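Local coordinates for penicillin-binding protein PbpB (Mycobacterium tuberculosis, PDB 6KGU), which makes cross-linked peptidoglycan from lipid intermediates for the mycobacterial cell wall and, as a penicillin-binding transpeptidase, is a target of beta-lactam antibiotics, at residues Leu195-Asn199 with Asp200-Tyr204; Gln444-Arg447 with Ala448-Gln451; Gly527-Ala530 with Ala531-Phe534; His535-Ala538 with Gly539-Gln543. All blocks are in the same frame, centred on the assembly; numbering follows the deposited sequence.

Contact 1: Leu195-Asn199 with Asp200-Tyr204; sequences LTLDN and DIQFY
An aspartate N-cap opens helix 199-216: Asp198, at the end of the loop that follows strand 192-195, turns its carboxylate back over the first helical turn. CG stands anti to the backbone N (chi1 179°), which brings OD1 to the N-H of Ile201 at 3.2 Å. The bond is fairly straight, at 164°, but the donor meets OD1 from above the carboxylate plane. Asp200 N is a second, weak and more bent donor to the same oxygen, 2.9 Å from Asp198 OD1. The main chain takes over from there, with Gln202 N bound to Asp198 O at 2.7 Å and Phe203 N to Asn199 O at 2.8 Å. Beside the cap, the side chains of Ile201 and Asp198 cross at about a right angle, Ile201 CG1 lying 3.9 Å from Asp198 CG. Leu197 CD2 touches the amide oxygen of Gln202, whose NE2 donates to Met236 O in strand 233-238. The amide of Asn199 points elsewhere, to Asp27. With one good and one weak N-H on OD1, the charged form of Asp198 is probably favoured; Asp200 OD2, 4.0 Å from Asp198 OD1, would oppose this, though it has a long, weak ion pair with Arg544.

Contact 2: Gln444-Arg447 with Ala448-Gln451; sequences QMLR and AVVQ
Val450 lays its CG2 methyl against the carbonyl oxygen of Arg447, at 3.3 Å from CG2 to O. With CG1 anti to its own carbonyl carbon (chi1 -55°), CG2 takes the crowded position between N and C and so faces back along the chain. The same oxygen accepts from Val450 N at 3.2 Å, the donor standing well above the carbonyl plane. Two residues earlier the pattern recurs: Ala448 N donates to Met445 O at 2.9 Å, again from above the plane, while Ala448 CB rests on that oxygen. Between them, Val449 N makes a weak bond to Leu446 O, and the side chains of this pair approach more loosely, Leu446 CD2 being 4.4 Å from Val449 CG2. The arginine side chain runs the other way, toward Gln444. A bend at chi3 of Arg447 (63°) turns its guanidinium to the glutamine amide. Arg447 NH1 donates to Gln444 OE1 at 2.8 Å; the glutamine oxygen lies in the guanidinium plane and receives the N-H in its own carbonyl plane, on a lone pair. This pins the flat ends of both groups, and Gln444 NE2 is held in turn by Gln471. The amide of Gln451 is bound elsewhere, its NE2 donating to Gln458 O and Leu557 O. Bonds that reach back three residues are characteristic of 3-10 turns. Here they carry the chain from helix 436-445 past strand 473-483, where Val449 touches Lys475, probably the lysine of the KTG motif of the penicillin-binding fold.

Contact 3: Gly527-Ala530 with Ala531-Phe534; sequences GHSA and APLF. With CO (cobalt (II) ion), chain D.
Ser529 and Ala531 share the side-chain hydrogen bond of this corner. Ser529 OG accepts from Ala531 N at 2.9 Å and 156°, a capping bond just ahead of helix 531-544. The hydroxyl is put there by a chi1 of 177°, with OG anti to the serine N and beside its carbonyl carbon, and it also rests 3.2 Å from the methyl CB of Ala531. Two backbone bonds converge on Ala530 O: a weak, bent one from Leu533 N at 3.0 Å, and a longer but straighter one from Phe534 N at 3.3 Å. This is the start of the helix that packs on the antiparallel sheet of the transpeptidase domain, and proline suits its first turn, where an N-H is not needed as a helical donor. In van der Waals contact with the Ala530 carbonyl, Pro532 CD lies 3.4 Å from Ala530 C and Leu533 CB 3.6 Å from Ala530 O. Ala530 itself packs on Ile513 and Leu515 of strand 509-516. Metal binding belongs to His528, farther out on the loop: NE2 holds a cobalt(II) ion at 2.3 Å, with a water 2.5 Å from the metal, while ND1 is hydrogen-bonded to Pro518 O, which helps fix the turn of the ring.

Contact 4: His535-Ala538 with Gly539-Gln543; sequences HNIA and GWLMQ. With CO (cobalt (II) ion), chain C.
Gly539 N donates to His535 O of the preceding turn at 2.9 Å. The imidazole of His535 leads away from the 539-543 segment. Its ring is held at two ends, ND1 by Gly466 O and NE2 by a cobalt(II) ion 2.1 Å from it. The waters modelled round the metal lie too close together in places, so the rest of its shell is doubtful. Trp540 comes next, with N bound to Asn536 O at 3.0 Å and CB against the same oxygen. Its chi1 of 178° sends the indole out from the turn, and Ile537 O lies at the ring edge, near its plane. These successive bonds, each reaching back four residues, are those of a regular alpha-helix. Helix 531-544 packs on the antiparallel sheet beside helix 199-216, which also touches the sheet at strand 233-238, as in the penicillin-binding transpeptidase fold. Leu541 continues the ladder, its N donating to Ile537 O at 2.9 Å. With CG anti to its carbonyl carbon (chi1 -70°), the side chain folds back over that oxygen, CG at 3.3 Å from Ile537 O. Its CD1 then lies 3.9 Å from Ile537 CG2, the two side chains running side by side in the same direction. Met542 N bonds to Ala538 O at 3.1 Å, and its CG also leans on that oxygen, while the rest of the bent chain heads for Tyr470 and Met472. Gln543 N takes up Gly539 O, carrying the helix onward.

Overall arrangement
Contacts 3 and 4 follow directly along helix 531-544, their centres about 14 Å apart. Contact 1, at the start of helix 199-216, meets the later part of that helix. The rings of Tyr204 and Trp540 stack, with Tyr204 CD2 3.5 Å from Trp540 CE3, and Ile201 packs on Leu541. Contact 2 stands apart from contact 1, about 28 Å between centres, but comes within about 5 Å of contact 3 at the nearest atoms. These two border the active-site region: the side chain of Val449 is about 7 Å from the bound aztreonam and about 9 Å from Ser269, the probable acyl-ester nucleophile, and that of Ser529 is about 8 Å from aztreonam. Contacts 1 and 4 lie away from it.

Contact 1: Leu195-Asn199 with Asp200-Tyr204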
loop_
_atom_site.group_PDB
_atom_site.type_symbol
_atom_site.label_atom_id
_atom_site.label_comp_id
_atom_site.label_asym_id
_atom_site.label_seq_id
_atom_site.Cartn_x
_atom_site.Cartn_y
_atom_site.Cartn_z
ATOM N N LEU A 195 17.851 5.824 -1.015
ATOM C CA LEU A 195 16.433 5.510 -0.883
ATOM C C LEU A 195 16.122 4.946 0.504
ATOM O O LEU A 195 17.002 4.456 1.215
ATOM C CB LEU A 195 15.997 4.505 -1.953
ATOM C CG LEU A 195 16.312 4.934 -3.394
ATOM C CD1 LEU A 195 15.873 3.890 -4.397
ATOM C CD2 LEU A 195 15.641 6.277 -3.698
ATOM N N THR A 196 14.841 5.004 0.874
ATOM C CA THR A 196 14.379 4.306 2.071
ATOM C C THR A 196 14.296 2.795 1.877
ATOM O O THR A 196 14.151 2.073 2.872
ATOM C CB THR A 196 13.005 4.842 2.492
ATOM O OG1 THR A 196 12.080 4.692 1.405
ATOM C CG2 THR A 196 13.089 6.317 2.866
ATOM N N LEU A 197 14.345 2.314 0.626
ATOM C CA LEU A 197 14.246 0.886 0.343
ATOM C C LEU A 197 15.310 0.089 1.086
ATOM O O LEU A 197 16.447 0.538 1.263
ATOM C CB LEU A 197 14.397 0.601 -1.161
ATOM C CG LEU A 197 13.346 1.147 -2.135
ATOM C CD1 LEU A 197 13.655 0.694 -3.576
ATOM C CD2 LEU A 197 11.910 0.736 -1.730
ATOM N N ASP A 198 14.929 -1.107 1.505
ATOM C CA ASP A 198 15.850 -2.123 1.985
ATOM C C ASP A 198 15.885 -3.204 0.913
ATOM O O ASP A 198 14.889 -3.901 0.703
ATOM C CB ASP A 198 15.388 -2.660 3.339
ATOM C CG ASP A 198 16.298 -3.741 3.896
ATOM O OD1 ASP A 198 16.714 -4.634 3.142
ATOM O OD2 ASP A 198 16.580 -3.696 5.105
ATOM N N ASN A 199 17.040 -3.353 0.254
ATOM C CA ASN A 199 17.136 -4.244 -0.899
ATOM C C ASN A 199 16.802 -5.682 -0.540
ATOM O O ASN A 199 16.243 -6.398 -1.370
ATOM C CB ASN A 199 18.527 -4.156 -1.526
ATOM C CG ASN A 199 18.682 -2.927 -2.423
ATOM O OD1 ASN A 199 17.729 -2.163 -2.616
ATOM N ND2 ASN A 199 19.876 -2.734 -2.971
ATOM N N ASP A 200 17.114 -6.121 0.683
ATOM C CA ASP A 200 16.761 -7.477 1.088
ATOM C C ASP A 200 15.249 -7.636 1.183
ATOM O O ASP A 200 14.679 -8.606 0.675
ATOM C CB ASP A 200 17.410 -7.824 2.431
ATOM C CG ASP A 200 18.933 -7.724 2.397
ATOM O OD1 ASP A 200 19.539 -7.975 1.326
ATOM O OD2 ASP A 200 19.517 -7.408 3.454
ATOM N N ILE A 201 14.583 -6.697 1.843
ATOM C CA ILE A 201 13.129 -6.746 1.910
ATOM C C ILE A 201 12.533 -6.610 0.511
ATOM O O ILE A 201 11.674 -7.403 0.105
ATOM C CB ILE A 201 12.603 -5.678 2.882
ATOM C CG1 ILE A 201 13.158 -5.965 4.287
ATOM C CG2 ILE A 201 11.078 -5.643 2.845
ATOM C CD1 ILE A 201 12.872 -4.892 5.351
ATOM N N GLN A 202 13.029 -5.640 -0.270
ATOM C CA GLN A 202 12.513 -5.446 -1.622
ATOM C C GLN A 202 12.644 -6.715 -2.448
ATOM O O GLN A 202 11.703 -7.117 -3.130
ATOM C CB GLN A 202 13.240 -4.286 -2.314
ATOM C CG GLN A 202 12.879 -4.123 -3.799
ATOM C CD GLN A 202 11.547 -3.428 -3.989
ATOM O OE1 GLN A 202 11.109 -2.694 -3.112
ATOM N NE2 GLN A 202 10.902 -3.639 -5.147
ATOM N N PHE A 203 13.815 -7.367 -2.394
ATOM C CA PHE A 203 14.031 -8.553 -3.212
ATOM C C PHE A 203 13.043 -9.653 -2.849
ATOM O O PHE A 203 12.462 -10.302 -3.732
ATOM C CB PHE A 203 15.477 -9.056 -3.061
ATOM C CG PHE A 203 15.793 -10.238 -3.938
ATOM C CD1 PHE A 203 15.800 -10.109 -5.322
ATOM C CD2 PHE A 203 16.080 -11.472 -3.386
ATOM C CE1 PHE A 203 16.089 -11.188 -6.141
ATOM C CE2 PHE A 203 16.373 -12.558 -4.200
ATOM C CZ PHE A 203 16.376 -12.419 -5.579
ATOM N N TYR A 204 12.836 -9.883 -1.549
ATOM C CA TYR A 204 11.905 -10.934 -1.136
ATOM C C TYR A 204 10.477 -10.574 -1.533
ATOM O O TYR A 204 9.739 -11.400 -2.083
ATOM C CB TYR A 204 11.998 -11.154 0.380
ATOM C CG TYR A 204 11.186 -12.327 0.872
ATOM C CD1 TYR A 204 11.688 -13.624 0.808
ATOM C CD2 TYR A 204 9.924 -12.142 1.406
ATOM C CE1 TYR A 204 10.937 -14.716 1.248
ATOM C CE2 TYR A 204 9.168 -13.215 1.858
ATOM C CZ TYR A 204 9.679 -14.501 1.770
ATOM O OH TYR A 204 8.913 -15.555 2.219
#

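Contact 2: Gln444-Arg447 with Ala448-Gln451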
loop_
_atom_site.group_PDB
_atom_site.type_symbol
_atom_site.label_atom_id
_atom_site.label_comp_id
_atom_site.label_asym_id
_atom_site.label_seq_id
_atom_site.Cartn_x
_atom_site.Cartn_y
_atom_site.Cartn_z
ATOM N N GLN A 444 -6.366 -3.823 17.649
ATOM C CA GLN A 444 -6.803 -5.043 18.323
ATOM C C GLN A 444 -8.031 -5.633 17.645
ATOM O O GLN A 444 -8.102 -6.849 17.431
ATOM C CB GLN A 444 -7.083 -4.758 19.804
ATOM C CG GLN A 444 -5.814 -4.583 20.634
ATOM C CD GLN A 444 -4.935 -5.838 20.642
ATOM O OE1 GLN A 444 -5.427 -6.961 20.745
ATOM N NE2 GLN A 444 -3.642 -5.642 20.517
ATOM N N MET A 445 -9.003 -4.782 17.289
ATOM C CA MET A 445 -10.197 -5.244 16.587
ATOM C C MET A 445 -9.842 -5.974 15.303
ATOM O O MET A 445 -10.411 -7.023 14.998
ATOM C CB MET A 445 -11.122 -4.063 16.255
ATOM C CG MET A 445 -12.235 -3.803 17.240
ATOM S SD MET A 445 -13.588 -2.835 16.522
ATOM C CE MET A 445 -12.704 -1.388 15.936
ATOM N N LEU A 446 -8.938 -5.404 14.507
ATOM C CA LEU A 446 -8.613 -6.009 13.219
ATOM C C LEU A 446 -7.809 -7.304 13.366
ATOM O O LEU A 446 -7.563 -7.973 12.356
ATOM C CB LEU A 446 -7.861 -4.993 12.339
ATOM C CG LEU A 446 -8.683 -3.765 11.911
ATOM C CD1 LEU A 446 -7.855 -2.816 11.047
ATOM C CD2 LEU A 446 -9.958 -4.188 11.175
ATOM N N ARG A 447 -7.423 -7.681 14.586
ATOM C CA ARG A 447 -6.937 -9.043 14.818
ATOM C C ARG A 447 -8.021 -10.073 14.527
ATOM O O ARG A 447 -7.716 -11.216 14.167
ATOM C CB ARG A 447 -6.449 -9.216 16.264
ATOM C CG ARG A 447 -5.157 -8.480 16.594
ATOM C CD ARG A 447 -4.810 -8.632 18.085
ATOM N NE ARG A 447 -4.553 -10.019 18.463
ATOM C CZ ARG A 447 -4.464 -10.458 19.722
ATOM N NH1 ARG A 447 -4.610 -9.624 20.754
ATOM N NH2 ARG A 447 -4.226 -11.735 19.952
ATOM N N ALA A 448 -9.292 -9.686 14.674
ATOM C CA ALA A 448 -10.383 -10.620 14.415
ATOM C C ALA A 448 -10.408 -11.085 12.964
ATOM O O ALA A 448 -10.851 -12.204 12.676
ATOM C CB ALA A 448 -11.720 -9.968 14.776
ATOM N N VAL A 449 -9.937 -10.245 12.038
ATOM C CA VAL A 449 -9.968 -10.598 10.624
ATOM C C VAL A 449 -9.121 -11.838 10.351
ATOM O O VAL A 449 -9.474 -12.670 9.506
ATOM C CB VAL A 449 -9.507 -9.391 9.784
ATOM C CG1 VAL A 449 -9.146 -9.820 8.345
ATOM C CG2 VAL A 449 -10.589 -8.291 9.786
ATOM N N VAL A 450 -8.012 -12.004 11.071
ATOM C CA VAL A 450 -7.115 -13.129 10.817
ATOM C C VAL A 450 -7.338 -14.264 11.805
ATOM O O VAL A 450 -6.568 -15.231 11.815
ATOM C CB VAL A 450 -5.641 -12.689 10.819
ATOM C CG1 VAL A 450 -5.431 -11.555 9.821
ATOM C CG2 VAL A 450 -5.212 -12.266 12.222
ATOM N N GLN A 451 -8.384 -14.185 12.624
ATOM C CA GLN A 451 -8.644 -15.224 13.604
ATOM C C GLN A 451 -9.347 -16.413 12.970
ATOM O O GLN A 451 -10.309 -16.266 12.208
ATOM C CB GLN A 451 -9.486 -14.683 14.758
ATOM C CG GLN A 451 -9.950 -15.759 15.747
ATOM C CD GLN A 451 -10.507 -15.154 17.019
ATOM O OE1 GLN A 451 -9.763 -14.595 17.823
ATOM N NE2 GLN A 451 -11.817 -15.233 17.192
#

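Contact 3: Gly527-Ala530 with Ala531-Phe534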
loop_
_atom_site.group_PDB
_atom_site.type_symbol
_atom_site.label_atom_id
_atom_site.label_comp_id
_atom_site.label_asym_id
_atom_site.label_seq_id
_atom_site.Cartn_x
_atom_site.Cartn_y
_atom_site.Cartn_z
ATOM N N GLY A 527 -10.286 -19.770 -4.473
ATOM C CA GLY A 527 -10.653 -18.548 -3.785
ATOM C C GLY A 527 -10.095 -17.322 -4.480
ATOM O O GLY A 527 -9.722 -17.389 -5.649
ATOM N N HIS A 528 -10.022 -16.195 -3.777
ATOM C CA HIS A 528 -9.628 -14.933 -4.399
ATOM C C HIS A 528 -8.951 -14.033 -3.374
ATOM O O HIS A 528 -9.172 -12.820 -3.356
ATOM C CB HIS A 528 -10.833 -14.186 -4.991
ATOM C CG HIS A 528 -11.677 -14.999 -5.921
ATOM N ND1 HIS A 528 -11.284 -15.318 -7.207
ATOM C CD2 HIS A 528 -12.905 -15.547 -5.757
ATOM C CE1 HIS A 528 -12.231 -16.034 -7.790
ATOM N NE2 HIS A 528 -13.224 -16.187 -6.931
ATOM N N SER A 529 -8.167 -14.608 -2.480
ATOM C CA SER A 529 -7.684 -13.879 -1.320
ATOM C C SER A 529 -6.211 -13.537 -1.483
ATOM O O SER A 529 -5.448 -14.295 -2.089
ATOM C CB SER A 529 -7.905 -14.687 -0.037
ATOM O OG SER A 529 -7.359 -13.998 1.076
ATOM N N ALA A 530 -5.838 -12.366 -0.967
ATOM C CA ALA A 530 -4.457 -11.954 -0.820
ATOM C C ALA A 530 -3.904 -12.278 0.555
ATOM O O ALA A 530 -2.723 -12.022 0.807
ATOM C CB ALA A 530 -4.315 -10.451 -1.078
ATOM N N ALA A 531 -4.736 -12.802 1.454
ATOM C CA ALA A 531 -4.272 -13.128 2.799
ATOM C C ALA A 531 -3.021 -14.013 2.820
ATOM O O ALA A 531 -2.116 -13.713 3.612
ATOM C CB ALA A 531 -5.432 -13.753 3.596
ATOM N N PRO A 532 -2.866 -15.043 1.979
ATOM C CA PRO A 532 -1.621 -15.838 2.041
ATOM C C PRO A 532 -0.377 -15.052 1.712
ATOM O O PRO A 532 0.687 -15.357 2.263
ATOM C CB PRO A 532 -1.859 -16.962 1.022
ATOM C CG PRO A 532 -3.353 -17.067 0.923
ATOM C CD PRO A 532 -3.841 -15.653 1.056
ATOM N N LEU A 533 -0.464 -14.040 0.838
ATOM C CA LEU A 533 0.728 -13.259 0.530
ATOM C C LEU A 533 1.125 -12.387 1.716
ATOM O O LEU A 533 2.320 -12.209 2.001
ATOM C CB LEU A 533 0.497 -12.423 -0.726
ATOM C CG LEU A 533 1.628 -11.514 -1.190
ATOM C CD1 LEU A 533 2.953 -12.277 -1.297
ATOM C CD2 LEU A 533 1.248 -10.910 -2.540
ATOM N N PHE A 534 0.141 -11.847 2.428
ATOM C CA PHE A 534 0.459 -11.126 3.654
ATOM C C PHE A 534 1.096 -12.062 4.676
ATOM O O PHE A 534 2.062 -11.691 5.348
ATOM C CB PHE A 534 -0.801 -10.475 4.231
ATOM C CG PHE A 534 -0.586 -9.850 5.597
ATOM C CD1 PHE A 534 -0.747 -10.608 6.758
ATOM C CD2 PHE A 534 -0.224 -8.501 5.714
ATOM C CE1 PHE A 534 -0.538 -10.036 8.022
ATOM C CE2 PHE A 534 -0.027 -7.911 6.970
ATOM C CZ PHE A 534 -0.182 -8.693 8.127
HETATM CO CO CO D . -14.312 -18.047 -7.598
HETATM O O HOH W 1 -13.135 -20.098 -6.761
#

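Contact 4: His535-Ala538 with Gly539-Gln543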
loop_
_atom_site.group_PDB
_atom_site.type_symbol
_atom_site.label_atom_id
_atom_site.label_comp_id
_atom_site.label_asym_id
_atom_site.label_seq_id
_atom_site.Cartn_x
_atom_site.Cartn_y
_atom_site.Cartn_z
ATOM N N HIS A 535 0.531 -13.262 4.829
ATOM C CA HIS A 535 1.087 -14.288 5.713
ATOM C C HIS A 535 2.571 -14.514 5.453
ATOM O O HIS A 535 3.395 -14.458 6.378
ATOM C CB HIS A 535 0.319 -15.596 5.505
ATOM C CG HIS A 535 0.839 -16.737 6.317
ATOM N ND1 HIS A 535 0.413 -16.982 7.600
ATOM C CD2 HIS A 535 1.740 -17.707 6.027
ATOM C CE1 HIS A 535 1.035 -18.047 8.075
ATOM N NE2 HIS A 535 1.840 -18.507 7.138
ATOM N N ASN A 536 2.919 -14.762 4.186
ATOM C CA ASN A 536 4.301 -15.040 3.807
ATOM C C ASN A 536 5.218 -13.869 4.136
ATOM O O ASN A 536 6.278 -14.040 4.741
ATOM C CB ASN A 536 4.377 -15.347 2.309
ATOM C CG ASN A 536 3.675 -16.630 1.940
ATOM O OD1 ASN A 536 3.365 -17.442 2.806
ATOM N ND2 ASN A 536 3.431 -16.828 0.644
ATOM N N ILE A 537 4.832 -12.663 3.716
ATOM C CA ILE A 537 5.707 -11.504 3.894
ATOM C C ILE A 537 5.830 -11.137 5.368
ATOM O O ILE A 537 6.932 -10.931 5.883
ATOM C CB ILE A 537 5.207 -10.308 3.066
ATOM C CG1 ILE A 537 5.354 -10.600 1.566
ATOM C CG2 ILE A 537 5.957 -9.012 3.461
ATOM C CD1 ILE A 537 4.559 -9.672 0.691
ATOM N N ALA A 538 4.699 -11.011 6.059
ATOM C CA ALA A 538 4.751 -10.573 7.449
ATOM C C ALA A 538 5.463 -11.606 8.315
ATOM O O ALA A 538 6.212 -11.244 9.227
ATOM C CB ALA A 538 3.340 -10.304 7.978
ATOM N N GLY A 539 5.237 -12.893 8.040
ATOM C CA GLY A 539 5.919 -13.933 8.793
ATOM C C GLY A 539 7.417 -13.912 8.573
ATOM O O GLY A 539 8.197 -14.086 9.512
ATOM N N TRP A 540 7.841 -13.688 7.332
ATOM C CA TRP A 540 9.265 -13.614 7.032
ATOM C C TRP A 540 9.907 -12.387 7.675
ATOM O O TRP A 540 11.060 -12.442 8.127
ATOM C CB TRP A 540 9.475 -13.608 5.514
ATOM C CG TRP A 540 10.909 -13.486 5.096
ATOM C CD1 TRP A 540 11.848 -14.488 5.054
ATOM C CD2 TRP A 540 11.567 -12.306 4.623
ATOM N NE1 TRP A 540 13.042 -13.994 4.597
ATOM C CE2 TRP A 540 12.901 -12.658 4.333
ATOM C CE3 TRP A 540 11.161 -10.980 4.432
ATOM C CZ2 TRP A 540 13.824 -11.738 3.865
ATOM C CZ3 TRP A 540 12.085 -10.066 3.953
ATOM C CH2 TRP A 540 13.397 -10.447 3.680
ATOM N N LEU A 541 9.183 -11.264 7.720
ATOM C CA LEU A 541 9.732 -10.085 8.378
ATOM C C LEU A 541 9.914 -10.325 9.871
ATOM O O LEU A 541 10.865 -9.805 10.468
ATOM C CB LEU A 541 8.829 -8.867 8.143
ATOM C CG LEU A 541 8.793 -8.288 6.715
ATOM C CD1 LEU A 541 7.651 -7.288 6.536
ATOM C CD2 LEU A 541 10.130 -7.631 6.377
ATOM N N MET A 542 9.018 -11.099 10.492
ATOM C CA MET A 542 9.177 -11.375 11.915
ATOM C C MET A 542 10.376 -12.279 12.156
ATOM O O MET A 542 11.200 -12.011 13.036
ATOM C CB MET A 542 7.903 -11.999 12.486
ATOM C CG MET A 542 6.671 -11.115 12.367
ATOM S SD MET A 542 6.747 -9.610 13.335
ATOM C CE MET A 542 7.495 -8.416 12.245
ATOM N N GLN A 543 10.508 -13.339 11.357
ATOM C CA GLN A 543 11.587 -14.298 11.575
ATOM C C GLN A 543 12.946 -13.651 11.349
ATOM O O GLN A 543 13.866 -13.807 12.160
ATOM C CB GLN A 543 11.402 -15.518 10.668
ATOM C CG GLN A 543 10.065 -16.249 10.928
ATOM C CD GLN A 543 9.746 -17.333 9.890
ATOM O OE1 GLN A 543 10.505 -17.544 8.952
ATOM N NE2 GLN A 543 8.627 -18.019 10.068
HETATM CO CO CO C . 3.379 -20.011 7.115
HETATM O O HOH W 2 4.171 -19.527 5.138
HETATM O O HOH W 3 4.866 -18.855 6.134
HETATM O O HOH W 4 4.493 -19.181 8.342
HETATM O O HOH W 5 3.217 -19.837 9.251
#